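PDB 3VSN: Non-sulfated chondroitin lyase E66 from Autographa californica nucleopolyhedrovirus, which cleaves non-sulfated chondroitin as a polysaccharide lyase and, as an envelope component of the occlusion-derived virus, is essential for oral infection of the insect host. Local coordinates for residues 580-592 with 596-609. Sequence-based numbering, arbitrary orientation.
Sequences VGNGVKALFNYPW and KENNKVSFMSANED
With CG of Trp592 turned anti to its carbonyl carbon (chi1 -68°) and OG of Ser605 anti to its own backbone nitrogen (chi1 166°), the indole lies across strand 600-605 and the serine's CB meets it over one face. That CB sits 3.5 Å from the centroid of the six-membered ring, only 8° off the ring normal, a CH-pi contact that a residue as small as serine allows at close range. The serine hydroxyl is thereby left to accept from Asn607 N at 3.0 Å, closing an ST turn where the chain leaves the strand. Beside it, Pro591, behind a cis peptide bond, offers its carbonyl O to Ala606 N (2.8 Å). The small methyl of Ala606 lets the Tyr590 ring come close, CB lying 3.7 Å from CE2, while the phenol OH and Asn607 OD1 share a water. Carbon atoms CB and CG of Pro591 also pass against the amide of Asn607, with CB 3.6 Å from ND2.

At the other end, Lys585 and Lys596 form an antiparallel hydrogen-bonded pair, each backbone N donating to the other's O, with Lys596 N 2.8 Å from Lys585 O. Their long chains carry both ammonium groups to Glu626, whose carboxylate probably offsets the like charges. Glu597, extended beyond CG, lays its CD 3.9 Å from CG2 of Val584, and its carboxylate oxygens go on to Thr422 and Thr424. Gly583 O accepts from two waters; one accepts from Lys596 NZ, the other from Asn598 N, which lies in the type II' turn from Glu597 to Lys600. The whole is a beta meander, in which strands 584-589, 592-597 and 600-605 run as consecutive antiparallel neighbours within a seven-stranded sheet of the enzyme's beta-rich region.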
ATOM      1  N   VAL A 580      12.718 -18.683 -17.580  1.00 12.60           N
ATOM      2  CA  VAL A 580      13.551 -18.306 -16.434  1.00 12.97           C
ATOM      3  C   VAL A 580      14.708 -19.290 -16.255  1.00 13.19           C
ATOM      4  O   VAL A 580      15.781 -18.917 -15.783  1.00 13.08           O
ATOM      5  CB  VAL A 580      12.726 -18.203 -15.128  1.00 13.00           C
ATOM      6  CG1 VAL A 580      13.611 -17.790 -13.965  1.00 13.10           C
ATOM      7  CG2 VAL A 580      11.586 -17.208 -15.291  1.00 12.95           C
ATOM      8  N   GLY A 581      14.476 -20.542 -16.645  1.00 13.45           N
ATOM      9  CA  GLY A 581      15.496 -21.581 -16.577  1.00 14.15           C
ATOM     10  C   GLY A 581      15.459 -22.361 -15.278  1.00 14.57           C
ATOM     11  O   GLY A 581      16.320 -23.204 -15.036  1.00 14.92           O
ATOM     12  N   ASN A 582      14.460 -22.072 -14.443  1.00 14.89           N
ATOM     13  CA  ASN A 582      14.310 -22.707 -13.130  1.00 15.27           C
ATOM     14  C   ASN A 582      13.000 -23.492 -13.008  1.00 15.20           C
ATOM     15  O   ASN A 582      12.622 -23.906 -11.910  1.00 15.81           O
ATOM     16  CB  ASN A 582      14.381 -21.644 -12.020  1.00 15.55           C
ATOM     17  CG  ASN A 582      13.163 -20.728 -12.006  1.00 15.83           C
ATOM     18  OD1 ASN A 582      12.382 -20.703 -12.960  1.00 15.93           O
ATOM     19  ND2 ASN A 582      12.996 -19.969 -10.923  1.00 16.06           N
ATOM     20  N   GLY A 583      12.305 -23.677 -14.128  1.00 14.64           N
ATOM     21  CA  GLY A 583      10.995 -24.336 -14.125  1.00 14.02           C
ATOM     22  C   GLY A 583       9.829 -23.401 -14.429  1.00 13.59           C
ATOM     23  O   GLY A 583       8.711 -23.856 -14.673  1.00 14.04           O
ATOM     24  N   VAL A 584      10.086 -22.094 -14.410  1.00 12.79           N
ATOM     25  CA  VAL A 584       9.061 -21.093 -14.719  1.00 12.01           C
ATOM     26  C   VAL A 584       9.194 -20.652 -16.172  1.00 11.52           C
ATOM     27  O   VAL A 584      10.280 -20.250 -16.608  1.00 11.34           O
ATOM     28  CB  VAL A 584       9.178 -19.847 -13.803  1.00 12.05           C
ATOM     29  CG1 VAL A 584       8.219 -18.748 -14.250  1.00 11.93           C
ATOM     30  CG2 VAL A 584       8.930 -20.217 -12.341  1.00 12.03           C
ATOM     31  N   LYS A 585       8.093 -20.751 -16.917  1.00 10.94           N
ATOM     32  CA  LYS A 585       8.002 -20.215 -18.272  1.00 10.64           C
ATOM     33  C   LYS A 585       6.842 -19.231 -18.319  1.00 10.47           C
ATOM     34  O   LYS A 585       5.821 -19.436 -17.658  1.00 10.50           O
ATOM     35  CB  LYS A 585       7.758 -21.329 -19.298  1.00 10.52           C
ATOM     36  CG  LYS A 585       8.947 -22.246 -19.579  1.00 10.41           C
ATOM     37  CD  LYS A 585       8.586 -23.270 -20.651  1.00 10.40           C
ATOM     38  CE  LYS A 585       9.748 -24.201 -20.991  1.00 10.49           C
ATOM     39  NZ  LYS A 585       9.442 -25.020 -22.205  1.00 10.30           N
ATOM     40  N   ALA A 586       6.997 -18.162 -19.088  1.00 10.23           N
ATOM     41  CA  ALA A 586       5.913 -17.205 -19.260  1.00 10.16           C
ATOM     42  C   ALA A 586       5.762 -16.834 -20.722  1.00 10.11           C
ATOM     43  O   ALA A 586       6.725 -16.895 -21.491  1.00 10.06           O
ATOM     44  CB  ALA A 586       6.145 -15.962 -18.407  1.00 10.12           C
ATOM     45  N   LEU A 587       4.547 -16.456 -21.103  1.00  9.90           N
ATOM     46  CA  LEU A 587       4.290 -15.990 -22.450  1.00 10.00           C
ATOM     47  C   LEU A 587       3.468 -14.723 -22.406  1.00 10.23           C
ATOM     48  O   LEU A 587       2.416 -14.676 -21.766  1.00 10.11           O
ATOM     49  CB  LEU A 587       3.559 -17.051 -23.277  1.00  9.90           C
ATOM     50  CG  LEU A 587       3.358 -16.673 -24.750  1.00  9.87           C
ATOM     51  CD1 LEU A 587       4.683 -16.706 -25.506  1.00  9.76           C
ATOM     52  CD2 LEU A 587       2.351 -17.602 -25.403  1.00  9.86           C
ATOM     53  N   PHE A 588       3.971 -13.698 -23.080  1.00 10.37           N
ATOM     54  CA  PHE A 588       3.227 -12.475 -23.286  1.00 10.71           C
ATOM     55  C   PHE A 588       2.851 -12.470 -24.758  1.00 10.98           C
ATOM     56  O   PHE A 588       3.724 -12.468 -25.624  1.00 11.11           O
ATOM     57  CB  PHE A 588       4.088 -11.251 -22.946  1.00 10.47           C
ATOM     58  CG  PHE A 588       4.608 -11.240 -21.530  1.00 10.50           C
ATOM     59  CD1 PHE A 588       3.867 -10.651 -20.507  1.00 10.57           C
ATOM     60  CD2 PHE A 588       5.843 -11.811 -21.218  1.00 10.54           C
ATOM     61  CE1 PHE A 588       4.342 -10.634 -19.199  1.00 10.44           C
ATOM     62  CE2 PHE A 588       6.322 -11.800 -19.909  1.00 10.52           C
ATOM     63  CZ  PHE A 588       5.568 -11.211 -18.903  1.00 10.48           C
ATOM     64  N   ASN A 589       1.559 -12.509 -25.048  1.00 11.31           N
ATOM     65  CA  ASN A 589       1.095 -12.445 -26.434  1.00 11.69           C
ATOM     66  C   ASN A 589      -0.186 -11.639 -26.478  1.00 11.68           C
ATOM     67  O   ASN A 589      -1.280 -12.190 -26.598  1.00 11.67           O
ATOM     68  CB  ASN A 589       0.889 -13.841 -27.036  1.00 12.06           C
ATOM     69  CG  ASN A 589       0.645 -13.802 -28.540  1.00 12.43           C
ATOM     70  OD1 ASN A 589       1.126 -12.904 -29.237  1.00 12.97           O
ATOM     71  ND2 ASN A 589      -0.104 -14.776 -29.046  1.00 12.57           N
ATOM     72  N   TYR A 590      -0.031 -10.325 -26.358  1.00 11.76           N
ATOM     73  CA  TYR A 590      -1.167  -9.426 -26.203  1.00 11.62           C
ATOM     74  C   TYR A 590      -2.345  -9.808 -27.109  1.00 11.78           C
ATOM     75  O   TYR A 590      -2.164  -9.940 -28.321  1.00 12.09           O
ATOM     76  CB  TYR A 590      -0.760  -7.966 -26.436  1.00 11.57           C
ATOM     77  CG  TYR A 590      -1.833  -7.055 -25.924  1.00 11.53           C
ATOM     78  CD1 TYR A 590      -2.886  -6.663 -26.746  1.00 11.52           C
ATOM     79  CD2 TYR A 590      -1.845  -6.655 -24.594  1.00 11.46           C
ATOM     80  CE1 TYR A 590      -3.906  -5.863 -26.264  1.00 11.65           C
ATOM     81  CE2 TYR A 590      -2.857  -5.856 -24.102  1.00 11.59           C
ATOM     82  CZ  TYR A 590      -3.881  -5.462 -24.941  1.00 11.61           C
ATOM     83  OH  TYR A 590      -4.884  -4.672 -24.452  1.00 11.88           O
ATOM     84  N   PRO A 591      -3.562  -9.948 -26.538  1.00 11.69           N
ATOM     85  CA  PRO A 591      -3.997  -9.597 -25.177  1.00 11.62           C
ATOM     86  C   PRO A 591      -3.775 -10.653 -24.087  1.00 11.54           C
ATOM     87  O   PRO A 591      -4.093 -10.402 -22.916  1.00 11.55           O
ATOM     88  CB  PRO A 591      -5.499  -9.357 -25.362  1.00 11.58           C
ATOM     89  CG  PRO A 591      -5.881 -10.320 -26.434  1.00 11.78           C
ATOM     90  CD  PRO A 591      -4.700 -10.397 -27.369  1.00 11.78           C
ATOM     91  N   TRP A 592      -3.240 -11.811 -24.464  1.00 11.40           N
ATOM     92  CA  TRP A 592      -3.083 -12.928 -23.535  1.00 11.37           C
ATOM     93  C   TRP A 592      -1.777 -12.915 -22.795  1.00 11.33           C
ATOM     94  O   TRP A 592      -0.748 -12.503 -23.330  1.00 11.03           O
ATOM     95  CB  TRP A 592      -3.271 -14.252 -24.270  1.00 11.57           C
ATOM     96  CG  TRP A 592      -4.697 -14.431 -24.719  1.00 11.63           C
ATOM     97  CD1 TRP A 592      -5.237 -14.176 -25.979  1.00 11.67           C
ATOM     98  CD2 TRP A 592      -5.830 -14.869 -23.899  1.00 11.64           C
ATOM     99  NE1 TRP A 592      -6.584 -14.433 -25.994  1.00 11.65           N
ATOM    100  CE2 TRP A 592      -7.003 -14.857 -24.779  1.00 11.71           C
ATOM    101  CE3 TRP A 592      -5.981 -15.273 -22.577  1.00 11.69           C
ATOM    102  CZ2 TRP A 592      -8.264 -15.230 -24.328  1.00 11.74           C
ATOM    103  CZ3 TRP A 592      -7.256 -15.644 -22.133  1.00 11.72           C
ATOM    104  CH2 TRP A 592      -8.369 -15.626 -22.990  1.00 11.75           C
ATOM    105  N   LYS A 596       3.544 -20.772 -16.716  1.00 12.77           N
ATOM    106  CA  LYS A 596       3.566 -22.215 -16.475  1.00 13.41           C
ATOM    107  C   LYS A 596       4.638 -22.545 -15.452  1.00 13.81           C
ATOM    108  O   LYS A 596       5.792 -22.135 -15.594  1.00 13.79           O
ATOM    109  CB  LYS A 596       3.821 -22.982 -17.781  1.00 13.39           C
ATOM    110  CG  LYS A 596       4.077 -24.472 -17.599  1.00 13.77           C
ATOM    111  CD  LYS A 596       4.187 -25.200 -18.930  1.00 13.91           C
ATOM    112  CE  LYS A 596       4.748 -26.602 -18.743  1.00 14.33           C
ATOM    113  NZ  LYS A 596       6.224 -26.598 -18.534  1.00 14.27           N
ATOM    114  N   GLU A 597       4.248 -23.285 -14.421  1.00 14.65           N
ATOM    115  CA  GLU A 597       5.172 -23.708 -13.383  1.00 15.84           C
ATOM    116  C   GLU A 597       4.722 -25.042 -12.817  1.00 16.81           C
ATOM    117  O   GLU A 597       3.568 -25.201 -12.400  1.00 16.52           O
ATOM    118  CB  GLU A 597       5.280 -22.648 -12.275  1.00 15.87           C
ATOM    119  CG  GLU A 597       6.184 -23.061 -11.124  1.00 16.26           C
ATOM    120  CD  GLU A 597       6.299 -22.013 -10.031  1.00 16.58           C
ATOM    121  OE1 GLU A 597       5.412 -21.140  -9.904  1.00 16.35           O
ATOM    122  OE2 GLU A 597       7.298 -22.080  -9.283  1.00 17.02           O
ATOM    123  N   ASN A 598       5.656 -25.992 -12.802  1.00 18.13           N
ATOM    124  CA  ASN A 598       5.376 -27.370 -12.414  1.00 19.45           C
ATOM    125  C   ASN A 598       4.271 -27.945 -13.304  1.00 19.77           C
ATOM    126  O   ASN A 598       4.419 -27.946 -14.526  1.00 20.87           O
ATOM    127  CB  ASN A 598       5.064 -27.464 -10.911  1.00 19.83           C
ATOM    128  CG  ASN A 598       6.211 -26.953 -10.052  1.00 20.46           C
ATOM    129  OD1 ASN A 598       7.384 -27.168 -10.372  1.00 20.98           O
ATOM    130  ND2 ASN A 598       5.881 -26.271  -8.961  1.00 20.54           N
ATOM    131  N   ASN A 599       3.170 -28.395 -12.710  1.00 20.50           N
ATOM    132  CA  ASN A 599       2.049 -28.946 -13.472  1.00 20.81           C
ATOM    133  C   ASN A 599       0.851 -27.988 -13.536  1.00 20.08           C
ATOM    134  O   ASN A 599      -0.293 -28.421 -13.702  1.00 19.63           O
ATOM    135  CB  ASN A 599       1.622 -30.298 -12.877  1.00 22.72           C
ATOM    136  CG  ASN A 599       0.935 -30.155 -11.525  1.00 24.47           C
ATOM    137  OD1 ASN A 599       1.201 -29.217 -10.765  1.00 26.16           O
ATOM    138  ND2 ASN A 599       0.033 -31.086 -11.221  1.00 25.41           N
ATOM    139  N   LYS A 600       1.117 -26.694 -13.390  1.00 18.57           N
ATOM    140  CA  LYS A 600       0.057 -25.691 -13.343  1.00 18.12           C
ATOM    141  C   LYS A 600       0.294 -24.615 -14.394  1.00 16.86           C
ATOM    142  O   LYS A 600       1.425 -24.180 -14.590  1.00 16.24           O
ATOM    143  CB  LYS A 600      -0.002 -25.069 -11.947  1.00 19.39           C
ATOM    144  CG  LYS A 600      -1.138 -24.085 -11.727  1.00 21.07           C
ATOM    145  CD  LYS A 600      -1.018 -23.438 -10.355  1.00 22.58           C
ATOM    146  CE  LYS A 600      -2.197 -22.522 -10.062  1.00 23.59           C
ATOM    147  NZ  LYS A 600      -2.182 -21.318 -10.942  1.00 24.86           N
ATOM    148  N   VAL A 601      -0.773 -24.204 -15.078  1.00 15.50           N
ATOM    149  CA  VAL A 601      -0.704 -23.105 -16.040  1.00 14.58           C
ATOM    150  C   VAL A 601      -1.857 -22.137 -15.780  1.00 13.99           C
ATOM    151  O   VAL A 601      -2.991 -22.567 -15.548  1.00 13.61           O
ATOM    152  CB  VAL A 601      -0.775 -23.598 -17.505  1.00 14.84           C
ATOM    153  CG1 VAL A 601      -0.682 -22.426 -18.469  1.00 14.76           C
ATOM    154  CG2 VAL A 601       0.339 -24.582 -17.807  1.00 15.33           C
ATOM    155  N   SER A 602      -1.557 -20.840 -15.819  1.00 12.92           N
ATOM    156  CA  SER A 602      -2.578 -19.802 -15.702  1.00 12.66           C
ATOM    157  C   SER A 602      -2.571 -18.886 -16.930  1.00 12.28           C
ATOM    158  O   SER A 602      -1.500 -18.504 -17.410  1.00 12.04           O
ATOM    159  CB  SER A 602      -2.351 -18.983 -14.429  1.00 12.94           C
ATOM    160  OG  SER A 602      -3.178 -17.833 -14.416  1.00 13.95           O
ATOM    161  N   PHE A 603      -3.766 -18.553 -17.431  1.00 11.56           N
ATOM    162  CA  PHE A 603      -3.955 -17.609 -18.542  1.00 11.29           C
ATOM    163  C   PHE A 603      -4.880 -16.487 -18.109  1.00 11.08           C
ATOM    164  O   PHE A 603      -5.798 -16.716 -17.321  1.00 10.95           O
ATOM    165  CB  PHE A 603      -4.690 -18.268 -19.710  1.00 11.32           C
ATOM    166  CG  PHE A 603      -3.891 -19.274 -20.479  1.00 11.40           C
ATOM    167  CD1 PHE A 603      -3.873 -20.607 -20.090  1.00 11.37           C
ATOM    168  CD2 PHE A 603      -3.224 -18.904 -21.648  1.00 11.48           C
ATOM    169  CE1 PHE A 603      -3.171 -21.550 -20.825  1.00 11.57           C
ATOM    170  CE2 PHE A 603      -2.519 -19.846 -22.391  1.00 11.40           C
ATOM    171  CZ  PHE A 603      -2.491 -21.169 -21.972  1.00 11.51           C
ATOM    172  N   MET A 604      -4.681 -15.295 -18.667  1.00 10.73           N
ATOM    173  CA  MET A 604      -5.675 -14.225 -18.570  1.00 10.78           C
ATOM    174  C   MET A 604      -5.598 -13.307 -19.786  1.00 10.75           C
ATOM    175  O   MET A 604      -4.521 -13.094 -20.340  1.00 10.56           O
ATOM    176  CB  MET A 604      -5.501 -13.408 -17.285  1.00 10.77           C
ATOM    177  CG  MET A 604      -6.533 -12.299 -17.129  1.00 10.95           C
ATOM    178  SD  MET A 604      -6.396 -11.330 -15.621  1.00 10.99           S
ATOM    179  CE  MET A 604      -7.485  -9.961 -16.018  1.00 10.96           C
ATOM    180  N   SER A 605      -6.751 -12.777 -20.192  1.00 10.81           N
ATOM    181  CA  SER A 605      -6.830 -11.813 -21.283  1.00 11.08           C
ATOM    182  C   SER A 605      -6.926 -10.385 -20.742  1.00 11.20           C
ATOM    183  O   SER A 605      -7.660 -10.131 -19.789  1.00 11.13           O
ATOM    184  CB  SER A 605      -8.046 -12.109 -22.161  1.00 11.23           C
ATOM    185  OG  SER A 605      -8.311 -11.019 -23.024  1.00 11.41           O
ATOM    186  N   ALA A 606      -6.196  -9.458 -21.361  1.00 11.29           N
ATOM    187  CA  ALA A 606      -6.258  -8.047 -20.969  1.00 11.65           C
ATOM    188  C   ALA A 606      -7.613  -7.430 -21.322  1.00 12.15           C
ATOM    189  O   ALA A 606      -7.958  -6.358 -20.823  1.00 11.87           O
ATOM    190  CB  ALA A 606      -5.118  -7.255 -21.601  1.00 11.48           C
ATOM    191  N   ASN A 607      -8.368  -8.117 -22.184  1.00 12.73           N
ATOM    192  CA  ASN A 607      -9.749  -7.742 -22.487  1.00 13.78           C
ATOM    193  C   ASN A 607     -10.746  -8.294 -21.464  1.00 14.04           C
ATOM    194  O   ASN A 607     -11.942  -8.019 -21.545  1.00 14.19           O
ATOM    195  CB  ASN A 607     -10.125  -8.185 -23.907  1.00 14.25           C
ATOM    196  CG  ASN A 607      -9.316  -7.467 -24.966  1.00 14.84           C
ATOM    197  OD1 ASN A 607      -9.093  -6.259 -24.874  1.00 15.86           O
ATOM    198  ND2 ASN A 607      -8.853  -8.206 -25.963  1.00 14.84           N
ATOM    199  N   GLU A 608     -10.230  -9.073 -20.509  1.00 14.29           N
ATOM    200  CA  GLU A 608     -11.017  -9.667 -19.416  1.00 14.65           C
ATOM    201  C   GLU A 608     -12.059 -10.679 -19.906  1.00 14.72           C
ATOM    202  O   GLU A 608     -13.111 -10.869 -19.287  1.00 14.39           O
ATOM    203  CB  GLU A 608     -11.631  -8.575 -18.521  1.00 15.15           C
ATOM    204  CG  GLU A 608     -10.584  -7.637 -17.918  1.00 15.73           C
ATOM    205  CD  GLU A 608     -11.173  -6.423 -17.218  1.00 16.37           C
ATOM    206  OE1 GLU A 608     -12.255  -5.949 -17.623  1.00 17.05           O
ATOM    207  OE2 GLU A 608     -10.540  -5.923 -16.265  1.00 16.15           O
ATOM    208  N   ASP A 609     -11.743 -11.338 -21.020  1.00 14.96           N
ATOM    209  CA  ASP A 609     -12.577 -12.408 -21.560  1.00 15.29           C
ATOM    210  C   ASP A 609     -12.800 -13.493 -20.510  1.00 14.61           C
ATOM    211  O   ASP A 609     -11.865 -13.897 -19.813  1.00 14.16           O
ATOM    212  CB  ASP A 609     -11.919 -13.028 -22.796  1.00 16.42           C
ATOM    213  CG  ASP A 609     -11.893 -12.085 -23.993  1.00 17.83           C
ATOM    214  OD1 ASP A 609     -12.279 -10.905 -23.859  1.00 19.16           O
ATOM    215  OD2 ASP A 609     -11.484 -12.530 -25.082  1.00 18.65           O
TER
HETATM  216  O   HOH W   1       7.454 -24.306 -17.212  1.00 16.07           O
HETATM  217  O   HOH W   2       8.099 -26.309 -14.032  1.00 22.77           O
HETATM  218  O   HOH W   3      -7.080  -4.540 -25.919  1.00 19.67           O